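Local atomic coordinates of DyP (Bjerkandera adusta, PDB entry 3VXJ), a protein that binds heme b and probably uses it as a peroxidase, oxidising dyes and phenols such as the 2,6-dimethoxyphenol held in this crystal. Residues 72-77 with 113-118; 173-178 with 327-332; 398-403 with 414-419. All blocks are in the same frame, centred on the assembly; numbering follows the deposited sequence.

Contact 1 of 3, residues 72-77 with 113-118; sequences SNTGLQ and TGTTIH
Ser72 and Thr74 both carry their hydroxyl between the backbone N and the carbonyl carbon (chi1 72° and 49°), and from there the two oxygens reach carbonyls of the loop 113-118. Ser72 OG donates to Ile117 O at 2.7 Å, with the hydroxyl only slightly tilted from that carbonyl's plane. Thr74 OG1 donates to Thr115 O over 2.8 Å, farther out of plane. The same rotamer sets Thr74 CG2 beside its own backbone N, where it packs against Thr115 OG1 at 3.6 Å, the two threonine side chains crossing at about a right angle.

Ser72 is the N-cap of helix 73-78. While its OG gives its proton to the loop, it accepts from Gly75 N at 3.0 Å, so one hydroxyl closes the first turn of the helix and pins it to the loop 113-118. Here strand 65-71 runs out into its helix and the loop runs into strand 119-125, two neighbours in the antiparallel sheet of the N-terminal half of this alpha+beta fold. The backbone of Ser72 adds a third tie: its N donates to His118 O at 2.9 Å, coming from above the carbonyl plane. That carbonyl also receives a CA-H...O contact from Gly75, whose CA lies 3.3 Å from His118 O. A CB on Gly75 would run into this oxygen, which makes the lack of a side chain a condition of the close approach.

The His118 ring lies against the first turn of the helix, with Thr74 O over one face and Thr74 OG1 in plane at its edge, 3.5 Å from His118 CD2. Its ND1 is hydrogen-bonded to Val31 N at the end of strand 23-31.

Contact 2 of 3, residues 173-178 with 327-332; sequences ISQPSV and AMRSSI. With HEM (protoporphyrin IX containing Fe), chain B.
One side of the heme pocket of this DyP-type peroxidase is formed by Ile173 and Ser174, in the loop leading into strand 177-178, and by Arg329 on the edge strand 328-334, which reaches between loop and porphyrin. Arg329 NH2 donates to Ser174 O at 2.9 Å, and that oxygen lies nearly in the guanidinium plane. Arg329 NH2 also donates to HEM O2A, a propionate oxygen, at 2.7 Å, while NH1 adds only a weak bond to O2A. Heme C3D lies over the centre of the guanidinium, 3.3 Å above its plane; a bend at chi3 (-62°) turns the group flat against this pyrrole.

Gln175 grips the strand with both ends of its amide. OE1 accepts from Arg329 N at 2.9 Å, in the carbonyl plane on a lone pair and almost straight (169°), and NE2 returns a more bent bond to Arg329 O.

On the distal side of the heme, a water whose O lies 2.0 Å from the heme FE accepts a bond from Arg329 NH1, which also forms a salt bridge with Asp171. The loop holds the propionates too: Ile173 N bonds O2A, Ser174 N bonds O1A, and Ser174 OG, also paired with Asn289, donates to HEM O2D at 2.7 Å. These donors and Arg329 NH2, with Gly172, Asn313 and Arg315 also bonded to the heme, are likely to favour the charged form of the carboxylates. Farther along, Met328 folds back at chi2 to lay SD 3.7 Å from Pro176 CG, with CE at 3.2 Å from Pro176 O.

Contact 3 of 3, residues 398-403 with 414-419; sequences TPRTVG and FTVPLF
Arg400 CB starts 3.3 Å from Val416 O, and CG and CD stay beside the same oxygen before the chain turns past Leu418 CB. A bend at chi3 (77°) then brings NE and CZ against Leu418 CD1, which sits over one guanidinium face, toward its rim, the two side chains crossing at about a right angle. At the tip, Arg400 NH1 donates to Val416 O at 3.0 Å, arriving from above the carbonyl plane, while NH2 bonds Gly395 O and Pro392 O.

The backbones of 401-403 and 414-415 pair as an antiparallel hairpin. Val402 and Phe414 form a hydrogen-bonded pair, N to O at 2.8 Å both ways, and beyond it Val416 N donates to Arg400 O at 2.9 Å. Thr401 and Thr415 make the non-hydrogen-bonded pair, their OG1 atoms sharing a bond of 3.1 Å on the face away from Val402. On the side of Val402, its CG1 meets Val416 CG2 at 4.0 Å.

A leucine at Arg400 would probably leave the carbonyls of Val416, Gly395 and Pro392 without this donor. Backbone carbonyls from two parts of the chain probably help to stabilise the positive charge of the buried guanidinium.

From the N terminus, contact 1 closes first, bringing the loop before strand 119-125 back to the start of helix 73-78 within the N-terminal DyP domain. Contact 2 opens only afterwards and spans the longest stretch, 149 residues from 173-178 to 327-332, bringing the heme-binding loop to the edge strand of the second four-stranded antiparallel sheet. Contact 3 then closes a short hairpin between 398-403 and 414-419, just ahead of strand 420-430 at the other edge of that sheet. The three follow in series, so none nests in or crosses another. Contact 2 lies nearest the chain's centre; its centre is about 26 Å from those of both contact 1 and contact 3.

Contact 1 of 3, residues 72-77 with 113-118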
loop_
_atom_site.group_PDB
_atom_site.type_symbol
_atom_site.label_atom_id
_atom_site.label_comp_id
_atom_site.label_asym_id
_atom_site.label_seq_id
_atom_site.Cartn_x
_atom_site.Cartn_y
_atom_site.Cartn_z
ATOM N N SER A 72 -6.316 -16.647 -0.677
ATOM C CA SER A 72 -5.137 -17.002 -1.439
ATOM C C SER A 72 -5.523 -18.093 -2.431
ATOM O O SER A 72 -6.616 -18.641 -2.372
ATOM C CB SER A 72 -4.065 -17.533 -0.497
ATOM O OG SER A 72 -4.440 -18.826 -0.047
ATOM N N ASN A 73 -4.601 -18.431 -3.323
ATOM C CA ASN A 73 -4.807 -19.543 -4.222
ATOM C C ASN A 73 -5.055 -20.850 -3.467
ATOM O O ASN A 73 -5.963 -21.611 -3.816
ATOM C CB ASN A 73 -3.619 -19.707 -5.162
ATOM C CG ASN A 73 -3.766 -20.912 -6.057
ATOM O OD1 ASN A 73 -4.567 -20.908 -6.984
ATOM N ND2 ASN A 73 -3.029 -21.965 -5.751
ATOM N N THR A 74 -4.262 -21.125 -2.438
ATOM C CA THR A 74 -4.463 -22.377 -1.722
ATOM C C THR A 74 -5.791 -22.386 -0.964
ATOM O O THR A 74 -6.385 -23.442 -0.781
ATOM C CB THR A 74 -3.300 -22.720 -0.799
ATOM O OG1 THR A 74 -2.968 -21.576 -0.001
ATOM C CG2 THR A 74 -2.086 -23.126 -1.624
ATOM N N GLY A 75 -6.266 -21.209 -0.557
ATOM C CA GLY A 75 -7.585 -21.084 0.068
ATOM C C GLY A 75 -8.706 -21.458 -0.883
ATOM O O GLY A 75 -9.600 -22.223 -0.524
ATOM N N LEU A 76 -8.650 -20.926 -2.102
ATOM C CA LEU A 76 -9.614 -21.279 -3.140
ATOM C C LEU A 76 -9.568 -22.778 -3.425
ATOM O O LEU A 76 -10.616 -23.434 -3.485
ATOM C CB LEU A 76 -9.388 -20.442 -4.404
ATOM C CG LEU A 76 -9.652 -18.944 -4.196
ATOM C CD1 LEU A 76 -9.379 -18.175 -5.483
ATOM C CD2 LEU A 76 -11.075 -18.677 -3.695
ATOM N N GLN A 77 -8.363 -23.335 -3.541
ATOM C CA GLN A 77 -8.205 -24.775 -3.756
ATOM C C GLN A 77 -8.807 -25.606 -2.617
ATOM O O GLN A 77 -9.477 -26.615 -2.870
ATOM C CB GLN A 77 -6.733 -25.136 -3.951
ATOM C CG GLN A 77 -6.124 -24.598 -5.233
ATOM C CD GLN A 77 -4.660 -24.964 -5.379
ATOM O OE1 GLN A 77 -3.989 -25.317 -4.403
ATOM N NE2 GLN A 77 -4.154 -24.874 -6.602
ATOM N N THR A 113 5.933 -18.032 5.100
ATOM C CA THR A 113 7.004 -18.782 4.424
ATOM C C THR A 113 6.486 -20.081 3.786
ATOM O O THR A 113 6.920 -21.184 4.120
ATOM C CB THR A 113 8.160 -19.049 5.406
ATOM O OG1 THR A 113 7.633 -19.535 6.648
ATOM C CG2 THR A 113 8.925 -17.748 5.672
ATOM N N GLY A 114 5.558 -19.921 2.851
ATOM C CA GLY A 114 4.929 -21.033 2.161
ATOM C C GLY A 114 3.575 -20.563 1.688
ATOM O O GLY A 114 3.368 -19.360 1.506
ATOM N N THR A 115 2.656 -21.509 1.491
ATOM C CA THR A 115 1.287 -21.216 1.072
ATOM C C THR A 115 0.255 -21.860 2.004
ATOM O O THR A 115 -0.807 -22.316 1.579
ATOM C CB THR A 115 1.038 -21.588 -0.414
ATOM O OG1 THR A 115 1.361 -22.966 -0.654
ATOM C CG2 THR A 115 1.880 -20.711 -1.340
ATOM N N THR A 116 0.605 -21.878 3.285
ATOM C CA THR A 116 -0.273 -22.313 4.363
ATOM C C THR A 116 -1.504 -21.416 4.500
ATOM O O THR A 116 -2.605 -21.898 4.759
ATOM C CB THR A 116 0.537 -22.349 5.677
ATOM O OG1 THR A 116 1.442 -23.461 5.622
ATOM C CG2 THR A 116 -0.348 -22.485 6.895
ATOM N N ILE A 117 -1.316 -20.108 4.334
ATOM C CA ILE A 117 -2.394 -19.146 4.520
ATOM C C ILE A 117 -3.428 -19.310 3.410
ATOM O O ILE A 117 -3.074 -19.319 2.224
ATOM C CB ILE A 117 -1.842 -17.707 4.523
ATOM C CG1 ILE A 117 -0.965 -17.488 5.757
ATOM C CG2 ILE A 117 -2.980 -16.684 4.483
ATOM C CD1 ILE A 117 -0.136 -16.224 5.712
ATOM N N HIS A 118 -4.687 -19.457 3.815
ATOM C CA HIS A 118 -5.809 -19.604 2.886
ATOM C C HIS A 118 -6.584 -18.318 2.639
ATOM O O HIS A 118 -7.286 -18.180 1.627
ATOM C CB HIS A 118 -6.761 -20.678 3.393
ATOM C CG HIS A 118 -6.223 -22.061 3.239
ATOM N ND1 HIS A 118 -6.796 -23.157 3.845
ATOM C CD2 HIS A 118 -5.144 -22.524 2.567
ATOM C CE1 HIS A 118 -6.104 -24.238 3.539
ATOM N NE2 HIS A 118 -5.097 -23.882 2.763
#

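Contact 2 of 3, residues 173-178 with 327-332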
loop_
_atom_site.group_PDB
_atom_site.type_symbol
_atom_site.label_atom_id
_atom_site.label_comp_id
_atom_site.label_asym_id
_atom_site.label_seq_id
_atom_site.Cartn_x
_atom_site.Cartn_y
_atom_site.Cartn_z
ATOM N N ILE A 173 -2.537 10.050 0.239
ATOM C CA ILE A 173 -2.929 11.263 -0.478
ATOM C C ILE A 173 -3.363 10.936 -1.902
ATOM O O ILE A 173 -4.452 11.336 -2.337
ATOM C CB ILE A 173 -1.757 12.266 -0.535
ATOM C CG1 ILE A 173 -1.420 12.749 0.879
ATOM C CG2 ILE A 173 -2.078 13.435 -1.481
ATOM C CD1 ILE A 173 -0.110 13.500 0.972
ATOM N N SER A 174 -2.500 10.226 -2.630
ATOM C CA SER A 174 -2.703 10.001 -4.060
ATOM C C SER A 174 -3.266 8.616 -4.381
ATOM O O SER A 174 -2.601 7.603 -4.164
ATOM C CB SER A 174 -1.402 10.232 -4.831
ATOM O OG SER A 174 -1.657 10.137 -6.212
ATOM N N GLN A 175 -4.472 8.591 -4.939
ATOM C CA GLN A 175 -5.148 7.362 -5.328
ATOM C C GLN A 175 -5.787 7.581 -6.691
ATOM O O GLN A 175 -6.202 8.696 -7.015
ATOM C CB GLN A 175 -6.263 7.013 -4.333
ATOM C CG GLN A 175 -5.876 6.972 -2.856
ATOM C CD GLN A 175 -5.196 5.674 -2.408
ATOM O OE1 GLN A 175 -4.875 4.790 -3.208
ATOM N NE2 GLN A 175 -4.950 5.573 -1.112
ATOM N N PRO A 176 -5.897 6.519 -7.499
ATOM C CA PRO A 176 -6.637 6.662 -8.752
ATOM C C PRO A 176 -8.127 6.799 -8.478
ATOM O O PRO A 176 -8.613 6.376 -7.429
ATOM C CB PRO A 176 -6.338 5.349 -9.489
ATOM C CG PRO A 176 -6.061 4.372 -8.386
ATOM C CD PRO A 176 -5.393 5.145 -7.294
ATOM N N SER A 177 -8.842 7.399 -9.418
ATOM C CA SER A 177 -10.296 7.442 -9.365
ATOM C C SER A 177 -10.814 6.595 -10.516
ATOM O O SER A 177 -10.380 6.765 -11.655
ATOM C CB SER A 177 -10.782 8.881 -9.509
ATOM O OG SER A 177 -12.186 8.972 -9.367
ATOM N N VAL A 178 -11.726 5.674 -10.228
ATOM C CA VAL A 178 -12.312 4.873 -11.304
ATOM C C VAL A 178 -13.607 5.494 -11.821
ATOM O O VAL A 178 -14.372 6.095 -11.054
ATOM C CB VAL A 178 -12.550 3.385 -10.911
ATOM C CG1 VAL A 178 -11.231 2.709 -10.533
ATOM C CG2 VAL A 178 -13.575 3.262 -9.793
ATOM N N ALA A 327 -2.891 1.871 -8.980
ATOM C CA ALA A 327 -3.441 0.921 -8.017
ATOM C C ALA A 327 -3.917 1.680 -6.788
ATOM O O ALA A 327 -3.439 2.789 -6.525
ATOM C CB ALA A 327 -2.378 -0.112 -7.633
ATOM N N MET A 328 -4.839 1.071 -6.038
ATOM C CA MET A 328 -5.358 1.639 -4.783
ATOM C C MET A 328 -4.529 1.138 -3.614
ATOM O O MET A 328 -4.148 -0.028 -3.579
ATOM C CB MET A 328 -6.800 1.182 -4.550
ATOM C CG MET A 328 -7.817 1.639 -5.574
ATOM S SD MET A 328 -8.151 3.410 -5.487
ATOM C CE MET A 328 -9.667 3.474 -6.435
ATOM N N ARG A 329 -4.288 2.001 -2.628
ATOM C CA ARG A 329 -3.627 1.568 -1.402
ATOM C C ARG A 329 -4.493 1.805 -0.179
ATOM O O ARG A 329 -5.197 2.825 -0.077
ATOM C CB ARG A 329 -2.286 2.278 -1.224
ATOM C CG ARG A 329 -1.259 1.932 -2.279
ATOM C CD ARG A 329 -0.078 2.913 -2.254
ATOM N NE ARG A 329 -0.549 4.262 -2.555
ATOM C CZ ARG A 329 -0.428 5.316 -1.755
ATOM N NH1 ARG A 329 0.221 5.215 -0.606
ATOM N NH2 ARG A 329 -0.933 6.494 -2.112
ATOM N N SER A 330 -4.430 0.855 0.750
ATOM C CA SER A 330 -5.151 0.980 2.023
ATOM C C SER A 330 -4.293 0.486 3.185
ATOM O O SER A 330 -4.693 -0.390 3.960
ATOM C CB SER A 330 -6.470 0.213 1.972
ATOM O OG SER A 330 -7.334 0.653 3.004
ATOM N N SER A 331 -3.092 1.046 3.276
ATOM C CA SER A 331 -2.122 0.622 4.269
ATOM C C SER A 331 -2.392 1.255 5.628
ATOM O O SER A 331 -3.028 2.307 5.728
ATOM C CB SER A 331 -0.725 1.014 3.805
ATOM O OG SER A 331 -0.473 0.481 2.509
ATOM N N ILE A 332 -1.871 0.626 6.677
ATOM C CA ILE A 332 -1.972 1.184 8.020
ATOM C C ILE A 332 -0.656 0.954 8.771
ATOM O O ILE A 332 -0.066 -0.123 8.681
ATOM C CB ILE A 332 -3.192 0.600 8.796
ATOM C CG1 ILE A 332 -3.456 1.403 10.076
ATOM C CG2 ILE A 332 -3.013 -0.900 9.082
ATOM C CD1 ILE A 332 -4.760 1.074 10.775
HETATM C CHA HEM B . 2.844 7.033 -1.958
HETATM C CHB HEM B . 5.070 5.700 2.121
HETATM C CHC HEM B . 5.739 1.248 0.355
HETATM C CHD HEM B . 3.486 2.544 -3.722
HETATM C C1A HEM B . 3.418 7.070 -0.717
HETATM C C2A HEM B . 3.510 8.238 0.129
HETATM C C3A HEM B . 4.139 7.865 1.258
HETATM C C4A HEM B . 4.428 6.452 1.163
HETATM C CMA HEM B . 4.479 8.744 2.476
HETATM C CAA HEM B . 3.030 9.653 -0.267
HETATM C CBA HEM B . 1.569 9.964 0.065
HETATM C CGA HEM B . 0.572 9.261 -0.826
HETATM O O1A HEM B . 0.444 9.601 -2.022
HETATM O O2A HEM B . -0.138 8.354 -0.310
HETATM C C1B HEM B . 5.435 4.373 2.011
HETATM C C2B HEM B . 6.117 3.597 3.024
HETATM C C3B HEM B . 6.299 2.356 2.534
HETATM C C4B HEM B . 5.722 2.324 1.207
HETATM C CMB HEM B . 6.552 4.158 4.395
HETATM C CAB HEM B . 6.956 1.138 3.218
HETATM C CBB HEM B . 7.026 1.021 4.546
HETATM C C1C HEM B . 5.228 1.230 -0.918
HETATM C C2C HEM B . 5.299 0.115 -1.843
HETATM C C3C HEM B . 4.687 0.479 -2.981
HETATM C C4C HEM B . 4.209 1.832 -2.797
HETATM C CMC HEM B . 5.960 -1.238 -1.519
HETATM C CAC HEM B . 4.472 -0.341 -4.281
HETATM C CBC HEM B . 5.404 -1.184 -4.746
HETATM C C1D HEM B . 3.056 3.838 -3.583
HETATM C C2D HEM B . 2.208 4.504 -4.541
HETATM C C3D HEM B . 2.022 5.889 -4.005
HETATM C C4D HEM B . 2.764 5.934 -2.770
HETATM C CMD HEM B . 1.612 3.975 -5.856
HETATM C CAD HEM B . 1.208 6.992 -4.699
HETATM C CBD HEM B . 2.102 7.614 -5.767
HETATM C CGD HEM B . 1.379 8.682 -6.542
HETATM O O1D HEM B . 1.938 9.807 -6.651
HETATM O O2D HEM B . 0.265 8.424 -7.051
HETATM N NA HEM B . 4.006 6.015 -0.066
HETATM N NB HEM B . 5.235 3.576 0.890
HETATM N NC HEM B . 4.590 2.270 -1.552
HETATM N ND HEM B . 3.344 4.700 -2.527
HETATM FE FE HEM B . 4.359 4.155 -0.836
HETATM O O HOH W 1 -2.403 4.692 -4.815
HETATM O O HOH W 2 2.595 3.684 -0.040
#

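Contact 3 of 3, residues 398-403 with 414-419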
loop_
_atom_site.group_PDB
_atom_site.type_symbol
_atom_site.label_atom_id
_atom_site.label_comp_id
_atom_site.label_asym_id
_atom_site.label_seq_id
_atom_site.Cartn_x
_atom_site.Cartn_y
_atom_site.Cartn_z
ATOM N N THR A 398 20.718 -4.127 -4.999
ATOM C CA THR A 398 21.983 -3.720 -4.390
ATOM C C THR A 398 23.056 -3.509 -5.456
ATOM O O THR A 398 23.133 -4.280 -6.415
ATOM C CB THR A 398 22.480 -4.737 -3.350
ATOM O OG1 THR A 398 22.668 -6.006 -3.978
ATOM C CG2 THR A 398 21.485 -4.881 -2.204
ATOM N N PRO A 399 23.889 -2.460 -5.298
ATOM C CA PRO A 399 23.854 -1.497 -4.196
ATOM C C PRO A 399 22.648 -0.562 -4.289
ATOM O O PRO A 399 22.184 -0.258 -5.394
ATOM C CB PRO A 399 25.152 -0.704 -4.387
ATOM C CG PRO A 399 25.415 -0.778 -5.843
ATOM C CD PRO A 399 24.995 -2.170 -6.231
ATOM N N ARG A 400 22.154 -0.117 -3.136
ATOM C CA ARG A 400 20.996 0.786 -3.080
ATOM C C ARG A 400 21.443 2.227 -3.320
ATOM O O ARG A 400 21.361 3.091 -2.430
ATOM C CB ARG A 400 20.261 0.672 -1.737
ATOM C CG ARG A 400 19.790 -0.730 -1.385
ATOM C CD ARG A 400 18.878 -0.730 -0.176
ATOM N NE ARG A 400 17.536 -0.279 -0.521
ATOM C CZ ARG A 400 16.979 0.875 -0.140
ATOM N NH1 ARG A 400 17.615 1.737 0.635
ATOM N NH2 ARG A 400 15.750 1.150 -0.519
ATOM N N THR A 401 21.923 2.484 -4.532
ATOM C CA THR A 401 22.481 3.783 -4.873
ATOM C C THR A 401 21.447 4.605 -5.625
ATOM O O THR A 401 20.849 4.133 -6.596
ATOM C CB THR A 401 23.791 3.615 -5.668
ATOM O OG1 THR A 401 24.697 2.841 -4.876
ATOM C CG2 THR A 401 24.430 4.961 -5.972
ATOM N N VAL A 402 21.233 5.835 -5.158
ATOM C CA VAL A 402 20.320 6.768 -5.806
ATOM C C VAL A 402 21.019 8.110 -6.061
ATOM O O VAL A 402 21.784 8.585 -5.226
ATOM C CB VAL A 402 19.014 6.950 -4.981
ATOM C CG1 VAL A 402 19.296 7.577 -3.618
ATOM C CG2 VAL A 402 17.971 7.750 -5.760
ATOM N N GLY A 403 20.734 8.723 -7.207
ATOM C CA GLY A 403 21.335 10.006 -7.536
ATOM C C GLY A 403 20.381 11.150 -7.266
ATOM O O GLY A 403 19.196 10.949 -6.964
ATOM N N PHE A 414 23.926 8.744 -3.423
ATOM C CA PHE A 414 23.729 8.345 -2.044
ATOM C C PHE A 414 23.525 6.832 -2.032
ATOM O O PHE A 414 22.698 6.313 -2.789
ATOM C CB PHE A 414 22.500 9.060 -1.457
ATOM C CG PHE A 414 22.678 10.551 -1.271
ATOM C CD1 PHE A 414 22.750 11.099 0.007
ATOM C CD2 PHE A 414 22.744 11.409 -2.373
ATOM C CE1 PHE A 414 22.902 12.471 0.191
ATOM C CE2 PHE A 414 22.913 12.787 -2.198
ATOM C CZ PHE A 414 22.986 13.315 -0.914
ATOM N N THR A 415 24.284 6.126 -1.200
ATOM C CA THR A 415 24.050 4.699 -0.991
ATOM C C THR A 415 23.306 4.557 0.332
ATOM O O THR A 415 23.832 4.848 1.407
ATOM C CB THR A 415 25.353 3.877 -1.039
ATOM O OG1 THR A 415 25.954 4.025 -2.334
ATOM C CG2 THR A 415 25.068 2.393 -0.800
ATOM N N VAL A 416 22.057 4.126 0.233
ATOM C CA VAL A 416 21.108 4.267 1.327
ATOM C C VAL A 416 20.888 2.904 1.995
ATOM O O VAL A 416 20.520 1.942 1.323
ATOM C CB VAL A 416 19.778 4.851 0.796
ATOM C CG1 VAL A 416 18.792 5.078 1.932
ATOM C CG2 VAL A 416 20.028 6.162 0.041
ATOM N N PRO A 417 21.126 2.808 3.318
ATOM C CA PRO A 417 20.775 1.561 4.011
ATOM C C PRO A 417 19.289 1.257 3.839
ATOM O O PRO A 417 18.482 2.184 3.734
ATOM C CB PRO A 417 21.055 1.885 5.484
ATOM C CG PRO A 417 22.022 3.006 5.465
ATOM C CD PRO A 417 21.674 3.814 4.243
ATOM N N LEU A 418 18.919 -0.021 3.825
ATOM C CA LEU A 418 17.505 -0.376 3.742
ATOM C C LEU A 418 16.826 -0.128 5.089
ATOM O O LEU A 418 17.234 -0.684 6.113
ATOM C CB LEU A 418 17.331 -1.831 3.295
ATOM C CG LEU A 418 15.910 -2.308 2.945
ATOM C CD1 LEU A 418 15.224 -1.486 1.851
ATOM C CD2 LEU A 418 15.920 -3.792 2.564
ATOM N N PHE A 419 15.804 0.726 5.089
ATOM C CA PHE A 419 15.072 1.064 6.311
ATOM C C PHE A 419 13.700 0.393 6.381
ATOM O O PHE A 419 12.957 0.579 7.356
ATOM C CB PHE A 419 14.884 2.577 6.432
ATOM C CG PHE A 419 16.155 3.366 6.351
ATOM C CD1 PHE A 419 17.155 3.197 7.303
ATOM C CD2 PHE A 419 16.333 4.300 5.346
ATOM C CE1 PHE A 419 18.339 3.942 7.234
ATOM C CE2 PHE A 419 17.516 5.051 5.267
ATOM C CZ PHE A 419 18.510 4.867 6.210
#